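Local atomic coordinates of enolase from the environmental genome shotgun sequencing of the Sargasso Sea (PDB entry 2QGY), a protein that is of unknown function but belongs to the enolase superfamily and binds magnesium, consistent with metal-assisted chemistry on a carboxylate substrate. Residues E287-A292 with S319-S324; S312-V317 with E325-F330. All blocks are in the same frame, centred on the assembly; numbering follows the deposited sequence.

Contact 1: residues E287-A292 with S319-S324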
ATOM      1  N   GLU A 287       9.418  -4.203 -16.763  1.00 18.38           N
ATOM      2  CA  GLU A 287       8.843  -3.061 -17.473  1.00 19.37           C
ATOM      3  C   GLU A 287       9.486  -1.752 -17.017  1.00 19.15           C
ATOM      4  O   GLU A 287       9.875  -0.924 -17.839  1.00 19.26           O
ATOM      5  CB  GLU A 287       7.332  -2.996 -17.259  1.00 19.70           C
ATOM      6  CG  GLU A 287       6.628  -1.875 -18.051  1.00 25.20           C
ATOM      7  CD  GLU A 287       7.032  -1.841 -19.530  1.00 31.29           C
ATOM      8  OE1 GLU A 287       6.975  -2.911 -20.193  1.00 33.48           O
ATOM      9  OE2 GLU A 287       7.380  -0.739 -20.040  1.00 34.58           O
ATOM     10  N   ILE A 288       9.602  -1.574 -15.707  1.00 18.41           N
ATOM     11  CA  ILE A 288      10.240  -0.368 -15.194  1.00 19.18           C
ATOM     12  C   ILE A 288      11.751  -0.330 -15.479  1.00 18.55           C
ATOM     13  O   ILE A 288      12.303   0.743 -15.712  1.00 18.74           O
ATOM     14  CB  ILE A 288       9.919  -0.104 -13.716  1.00 18.93           C
ATOM     15  CG1 ILE A 288      10.077   1.391 -13.425  1.00 20.54           C
ATOM     16  CG2 ILE A 288      10.792  -0.945 -12.781  1.00 20.58           C
ATOM     17  CD1 ILE A 288       8.902   2.246 -14.076  1.00 19.93           C
ATOM     18  N   SER A 289      12.414  -1.483 -15.519  1.00 18.65           N
ATOM     19  CA  SER A 289      13.838  -1.525 -15.862  1.00 19.16           C
ATOM     20  C   SER A 289      14.044  -0.991 -17.278  1.00 19.52           C
ATOM     21  O   SER A 289      14.939  -0.189 -17.549  1.00 19.92           O
ATOM     22  CB  SER A 289      14.394  -2.946 -15.731  1.00 19.77           C
ATOM     23  OG  SER A 289      14.402  -3.361 -14.375  1.00 19.75           O
ATOM     24  N   ASN A 290      13.156  -1.385 -18.174  1.00 20.51           N
ATOM     25  CA  ASN A 290      13.269  -0.995 -19.592  1.00 21.92           C
ATOM     26  C   ASN A 290      13.033   0.512 -19.762  1.00 21.90           C
ATOM     27  O   ASN A 290      13.819   1.215 -20.423  1.00 21.51           O
ATOM     28  CB  ASN A 290      12.265  -1.815 -20.422  1.00 22.26           C
ATOM     29  CG  ASN A 290      12.630  -3.303 -20.506  1.00 27.50           C
ATOM     30  OD1 ASN A 290      11.823  -4.121 -21.003  1.00 31.39           O
ATOM     31  ND2 ASN A 290      13.831  -3.671 -20.041  1.00 31.15           N
ATOM     32  N   GLU A 291      11.975   1.024 -19.137  1.00 22.42           N
ATOM     33  CA  GLU A 291      11.727   2.465 -19.173  1.00 22.55           C
ATOM     34  C   GLU A 291      12.862   3.250 -18.528  1.00 22.03           C
ATOM     35  O   GLU A 291      13.273   4.291 -19.055  1.00 22.13           O
ATOM     36  CB  GLU A 291      10.373   2.806 -18.529  1.00 22.90           C
ATOM     37  CG  GLU A 291       9.213   2.121 -19.248  1.00 24.28           C
ATOM     38  CD  GLU A 291       7.869   2.366 -18.603  1.00 25.45           C
ATOM     39  OE1 GLU A 291       7.711   3.373 -17.881  1.00 29.43           O
ATOM     40  OE2 GLU A 291       6.947   1.539 -18.833  1.00 32.08           O
ATOM     41  N   ALA A 292      13.348   2.787 -17.370  1.00 20.96           N
ATOM     42  CA  ALA A 292      14.455   3.452 -16.678  1.00 21.15           C
ATOM     43  C   ALA A 292      15.681   3.518 -17.608  1.00 21.42           C
ATOM     44  O   ALA A 292      16.341   4.564 -17.747  1.00 20.17           O
ATOM     45  CB  ALA A 292      14.801   2.689 -15.398  1.00 20.66           C
ATOM     46  N   SER A 319      20.480 -10.488 -14.335  1.00 22.05           N
ATOM     47  CA  SER A 319      21.240 -11.064 -15.449  1.00 23.39           C
ATOM     48  C   SER A 319      20.601 -10.818 -16.816  1.00 23.67           C
ATOM     49  O   SER A 319      21.280 -10.951 -17.849  1.00 24.14           O
ATOM     50  CB  SER A 319      21.481 -12.561 -15.229  1.00 23.77           C
ATOM     51  OG  SER A 319      20.325 -13.312 -15.523  1.00 24.09           O
ATOM     52  N   SER A 320      19.341 -10.378 -16.794  1.00 23.35           N
ATOM     53  CA  SER A 320      18.543 -10.285 -18.001  0.50 23.62           C
ATOM     54  C   SER A 320      18.293  -8.845 -18.447  1.00 23.84           C
ATOM     55  O   SER A 320      17.716  -8.626 -19.499  1.00 24.62           O
ATOM     56  CB  SER A 320      17.213 -11.014 -17.819  0.50 23.45           C
ATOM     57  OG  SER A 320      16.260 -10.192 -17.174  0.50 23.16           O
ATOM     58  N   ILE A 321      18.743  -7.864 -17.660  1.00 24.17           N
ATOM     59  CA  ILE A 321      18.544  -6.444 -18.043  1.00 24.79           C
ATOM     60  C   ILE A 321      19.882  -5.723 -18.315  1.00 25.13           C
ATOM     61  O   ILE A 321      20.874  -6.006 -17.653  1.00 24.80           O
ATOM     62  CB  ILE A 321      17.682  -5.657 -17.007  1.00 24.31           C
ATOM     63  CG1 ILE A 321      18.332  -5.719 -15.618  1.00 23.58           C
ATOM     64  CG2 ILE A 321      16.260  -6.208 -16.962  1.00 26.71           C
ATOM     65  CD1 ILE A 321      17.784  -4.696 -14.602  1.00 24.70           C
ATOM     66  N   PRO A 322      19.910  -4.789 -19.297  1.00 26.05           N
ATOM     67  CA  PRO A 322      21.162  -4.102 -19.635  1.00 26.44           C
ATOM     68  C   PRO A 322      21.532  -2.997 -18.663  1.00 26.20           C
ATOM     69  O   PRO A 322      22.699  -2.569 -18.654  1.00 27.44           O
ATOM     70  CB  PRO A 322      20.871  -3.499 -21.010  1.00 27.16           C
ATOM     71  CG  PRO A 322      19.413  -3.251 -21.014  1.00 27.36           C
ATOM     72  CD  PRO A 322      18.798  -4.351 -20.158  1.00 27.04           C
ATOM     73  N   ASN A 323      20.571  -2.555 -17.837  1.00 24.21           N
ATOM     74  CA  ASN A 323      20.814  -1.446 -16.882  1.00 22.55           C
ATOM     75  C   ASN A 323      20.725  -1.858 -15.403  1.00 22.02           C
ATOM     76  O   ASN A 323      20.216  -1.114 -14.568  1.00 21.01           O
ATOM     77  CB  ASN A 323      19.865  -0.272 -17.136  1.00 22.76           C
ATOM     78  CG  ASN A 323      18.427  -0.621 -16.859  1.00 22.04           C
ATOM     79  OD1 ASN A 323      18.002  -1.748 -17.108  1.00 20.44           O
ATOM     80  ND2 ASN A 323      17.653   0.352 -16.365  1.00 18.85           N
ATOM     81  N   SER A 324      21.194  -3.062 -15.089  1.00 20.93           N
ATOM     82  CA  SER A 324      21.282  -3.494 -13.710  0.50 21.06           C
ATOM     83  C   SER A 324      22.449  -2.792 -13.018  1.00 21.19           C
ATOM     84  O   SER A 324      23.521  -2.600 -13.625  1.00 21.61           O
ATOM     85  CB  SER A 324      21.501  -5.002 -13.661  0.50 20.95           C
ATOM     86  OG  SER A 324      22.770  -5.321 -14.194  0.50 20.58           O
TER
HETATM   87  O   HOH W   1      15.980  -2.996 -19.035  1.00 28.33           O
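Ser289, on the helix, meets segment 319-324 twice, with its side chain against Ile321 and with its backbone carbonyl at the amide of Asn323. The CD1 methyl of Ile321 reaches Ser289 OG at 3.6 Å, and the CG2 branch of the same isoleucine approaches Ser289 CB at 4.0 Å, so both branches of the isoleucine lie against the serine. Ser289 OG is hydrogen-bonded back to the carbonyl of Ile285 in its own helix, which lets the hydroxyl lie against a methyl group without losing a polar partner. The carbonyl oxygen of Ser289 takes a weak, bent hydrogen bond from Asn323 ND2, 3.0 Å long with an angle of 132° at the hydrogen. Asn323 CG stands between its backbone N and carbonyl carbon (chi1 66°), which turns the amide to the helix; the carbonyl of Ile297 also holds ND2. A water near Asn290 donates to Asn323 OD1 at 3.1 Å, though its link to Asn290 ND2 is unusually short and so doubtful. Three residues on from Ser289, the CB methyl of Ala292 packs 3.8 Å from Asn323 ND2. Ile299 touches Ser289, Ala292, Ile321 and Asn323 alike. In this TIM-type barrel, the connection from helix 309-320 to the next strand is thus fastened both to the preceding helix and, through Ile297 and backbone pairing with Ile299, to the start of strand 298-299.

Contact 2: residues S312-V317 with E325-F330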
ATOM      1  N   SER A 312      17.273 -15.704  -5.755  1.00 15.97           N
ATOM      2  CA  SER A 312      17.355 -16.313  -7.085  1.00 15.92           C
ATOM      3  C   SER A 312      16.591 -15.529  -8.134  1.00 15.94           C
ATOM      4  O   SER A 312      17.092 -15.317  -9.237  1.00 15.52           O
ATOM      5  CB  SER A 312      16.861 -17.756  -7.060  1.00 16.24           C
ATOM      6  OG  SER A 312      17.054 -18.328  -8.343  1.00 18.44           O
ATOM      7  N   ALA A 313      15.373 -15.095  -7.803  1.00 15.36           N
ATOM      8  CA  ALA A 313      14.592 -14.252  -8.724  1.00 15.12           C
ATOM      9  C   ALA A 313      15.369 -12.972  -9.053  1.00 14.58           C
ATOM     10  O   ALA A 313      15.459 -12.559 -10.229  1.00 14.79           O
ATOM     11  CB  ALA A 313      13.248 -13.905  -8.087  1.00 15.28           C
ATOM     12  N   MET A 314      15.952 -12.362  -8.029  1.00 14.55           N
ATOM     13  CA  MET A 314      16.692 -11.118  -8.223  1.00 13.44           C
ATOM     14  C   MET A 314      17.845 -11.351  -9.207  1.00 15.02           C
ATOM     15  O   MET A 314      18.045 -10.580 -10.149  1.00 16.52           O
ATOM     16  CB  MET A 314      17.240 -10.608  -6.874  1.00 16.18           C
ATOM     17  CG  MET A 314      18.135  -9.310  -6.949  1.00 14.58           C
ATOM     18  SD  MET A 314      18.897  -8.805  -5.423  1.00  7.37           S
ATOM     19  CE  MET A 314      19.918 -10.232  -5.029  1.00 17.81           C
ATOM     20  N   LEU A 315      18.629 -12.387  -8.961  1.00 14.93           N
ATOM     21  CA  LEU A 315      19.780 -12.670  -9.822  1.00 16.49           C
ATOM     22  C   LEU A 315      19.354 -12.937 -11.254  1.00 18.26           C
ATOM     23  O   LEU A 315      19.968 -12.412 -12.213  1.00 18.85           O
ATOM     24  CB  LEU A 315      20.626 -13.825  -9.255  1.00 17.06           C
ATOM     25  CG  LEU A 315      21.212 -13.610  -7.861  1.00 17.19           C
ATOM     26  CD1 LEU A 315      22.017 -14.832  -7.452  1.00 20.32           C
ATOM     27  CD2 LEU A 315      22.083 -12.322  -7.814  1.00 18.67           C
ATOM     28  N   HIS A 316      18.294 -13.723 -11.427  1.00 17.46           N
ATOM     29  CA  HIS A 316      17.791 -13.980 -12.789  1.00 18.52           C
ATOM     30  C   HIS A 316      17.341 -12.670 -13.475  1.00 19.23           C
ATOM     31  O   HIS A 316      17.660 -12.426 -14.648  1.00 20.36           O
ATOM     32  CB  HIS A 316      16.657 -15.008 -12.764  1.00 17.79           C
ATOM     33  CG  HIS A 316      17.129 -16.429 -12.643  1.00 20.81           C
ATOM     34  ND1 HIS A 316      17.616 -17.146 -13.720  1.00 21.75           N
ATOM     35  CD2 HIS A 316      17.184 -17.264 -11.578  1.00 20.59           C
ATOM     36  CE1 HIS A 316      17.939 -18.364 -13.318  1.00 22.82           C
ATOM     37  NE2 HIS A 316      17.710 -18.454 -12.020  1.00 21.83           N
ATOM     38  N   VAL A 317      16.641 -11.800 -12.749  1.00 18.19           N
ATOM     39  CA  VAL A 317      16.219 -10.533 -13.333  1.00 18.25           C
ATOM     40  C   VAL A 317      17.440  -9.692 -13.694  1.00 18.10           C
ATOM     41  O   VAL A 317      17.539  -9.203 -14.826  1.00 18.98           O
ATOM     42  CB  VAL A 317      15.269  -9.723 -12.410  1.00 18.25           C
ATOM     43  CG1 VAL A 317      15.087  -8.242 -12.916  1.00 17.72           C
ATOM     44  CG2 VAL A 317      13.949 -10.385 -12.394  1.00 18.67           C
ATOM     45  N   GLU A 325      22.242  -2.403 -11.765  1.00 20.15           N
ATOM     46  CA  GLU A 325      23.352  -2.019 -10.918  1.00 21.20           C
ATOM     47  C   GLU A 325      23.661  -3.247 -10.073  1.00 20.58           C
ATOM     48  O   GLU A 325      23.050  -4.294 -10.271  1.00 20.34           O
ATOM     49  CB  GLU A 325      22.998  -0.821 -10.021  1.00 21.27           C
ATOM     50  CG  GLU A 325      23.666   0.456 -10.439  1.00 23.76           C
ATOM     51  CD  GLU A 325      25.176   0.453 -10.202  1.00 26.90           C
ATOM     52  OE1 GLU A 325      25.803   1.486 -10.486  1.00 26.92           O
ATOM     53  OE2 GLU A 325      25.744  -0.553  -9.722  1.00 24.01           O
ATOM     54  N   LYS A 326      24.580  -3.109  -9.130  1.00 20.31           N
ATOM     55  CA  LYS A 326      24.931  -4.212  -8.247  1.00 20.24           C
ATOM     56  C   LYS A 326      23.717  -4.657  -7.419  1.00 19.21           C
ATOM     57  O   LYS A 326      22.922  -3.822  -6.983  1.00 18.61           O
ATOM     58  CB  LYS A 326      26.091  -3.804  -7.362  1.00 20.13           C
ATOM     59  CG  LYS A 326      27.397  -3.639  -8.170  1.00 21.74           C
ATOM     60  CD  LYS A 326      28.460  -3.082  -7.283  1.00 27.20           C
ATOM     61  CE  LYS A 326      28.655  -1.603  -7.585  1.00 31.53           C
ATOM     62  NZ  LYS A 326      28.963  -1.408  -9.059  1.00 36.18           N
ATOM     63  N   ALA A 327      23.571  -5.978  -7.284  1.00 18.06           N
ATOM     64  CA  ALA A 327      22.435  -6.614  -6.627  1.00 16.79           C
ATOM     65  C   ALA A 327      22.694  -6.835  -5.152  1.00 16.97           C
ATOM     66  O   ALA A 327      23.799  -7.210  -4.769  1.00 17.54           O
ATOM     67  CB  ALA A 327      22.126  -7.955  -7.323  1.00 15.59           C
ATOM     68  N   GLU A 328      21.668  -6.620  -4.317  1.00 15.72           N
ATOM     69  CA  GLU A 328      21.856  -6.587  -2.877  1.00 15.17           C
ATOM     70  C   GLU A 328      21.887  -7.990  -2.235  1.00 15.85           C
ATOM     71  O   GLU A 328      20.987  -8.824  -2.491  1.00 16.21           O
ATOM     72  CB  GLU A 328      20.704  -5.802  -2.222  1.00 14.04           C
ATOM     73  CG  GLU A 328      20.865  -5.709  -0.723  1.00 15.19           C
ATOM     74  CD  GLU A 328      19.859  -4.761  -0.076  1.00 16.42           C
ATOM     75  OE1 GLU A 328      18.725  -4.678  -0.589  1.00 19.03           O
ATOM     76  OE2 GLU A 328      20.219  -4.084   0.913  1.00 16.86           O
ATOM     77  N   ILE A 329      22.905  -8.256  -1.434  1.00 15.98           N
ATOM     78  CA  ILE A 329      22.945  -9.485  -0.611  1.00 16.91           C
ATOM     79  C   ILE A 329      23.133  -9.142   0.865  1.00 16.62           C
ATOM     80  O   ILE A 329      23.746  -8.139   1.194  1.00 17.03           O
ATOM     81  CB  ILE A 329      24.035 -10.496  -1.070  1.00 18.34           C
ATOM     82  CG1 ILE A 329      25.418  -9.930  -0.852  1.00 20.64           C
ATOM     83  CG2 ILE A 329      23.846 -10.928  -2.547  1.00 17.71           C
ATOM     84  CD1 ILE A 329      26.401 -10.962  -0.348  1.00 28.10           C
ATOM     85  N   PHE A 330      22.559  -9.965   1.737  1.00 17.42           N
ATOM     86  CA  PHE A 330      22.783  -9.891   3.172  1.00 16.84           C
ATOM     87  C   PHE A 330      23.641 -11.099   3.493  1.00 17.17           C
ATOM     88  O   PHE A 330      23.138 -12.215   3.516  1.00 17.05           O
ATOM     89  CB  PHE A 330      21.459  -9.957   3.946  1.00 17.73           C
ATOM     90  CG  PHE A 330      20.741  -8.662   3.987  1.00 14.47           C
ATOM     91  CD1 PHE A 330      20.775  -7.861   5.123  1.00 18.39           C
ATOM     92  CD2 PHE A 330      20.038  -8.217   2.870  1.00 16.67           C
ATOM     93  CE1 PHE A 330      20.105  -6.643   5.138  1.00 18.03           C
ATOM     94  CE2 PHE A 330      19.362  -6.986   2.873  1.00 17.21           C
ATOM     95  CZ  PHE A 330      19.406  -6.196   4.017  1.00 18.70           C
TER
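Ala327, the first residue of the short strand 327-329, turns its CB toward the helix and meets both Met314 and Leu315. The sulfur of Met314 lies 3.8 Å from Ala327 CB, with its terminal CE methyl at 3.9 Å from the same carbon. Leu315 adds a looser apolar touch through CD2, 4.4 Å from Ala327 CB; its other neighbours include Val136 of the adjoining strand 135-141, and Ala352 and Ile354 of strand 351-354. At Glu328 the methionine meets backbone: Met314 CE sits 3.1 Å from Glu328 O, a close approach to a buried carbonyl that has no hydrogen-bonding partner in the model. The methionine chain runs out extended, with CG anti to the backbone N (chi1 177°), and then bends at the sulfur (chi3 61°), which brings CE to this carbonyl. The carboxylate of Glu328 is directed to the other side of the strand. There it pairs with Lys169, hydrogen-bonds with Thr141 OG1 and receives the backbone N-H of Cys303, three partners that hold it in place. Helix and strand run nearly antiparallel, at 158°, and the axes of the segments approach to 9.3 Å. This is the helix-on-strand packing of a TIM-type barrel: Met314 and Leu315 back the strand from outside, while Glu328 reaches the interior, its side chain about 6 Å from the magnesium ion bound by Asp200, Glu226 and Glu252.

Overall arrangement
Both contacts lie in the barrel domain of the enolase fold and share helix 309-320, with centres 13 Å apart. Along the chain their segments alternate: 287-292 comes first, then 312-317, 319-324 and 325-330. Helix 309-320 carries contact 2 in its middle, and the chain leaving its end forms contact 1 before entering strand 327-329. Contact 1 ties that connection to the preceding helix 282-294, farther from the chain's centre, about 15 Å against 7 Å for contact 2. Contact 2 seats the helix on its own following strand, which pairs in parallel with strand 135-141 and carries Glu328, whose side chain lies near the magnesium ion. Together they join two successive outer helices to the inner sheet.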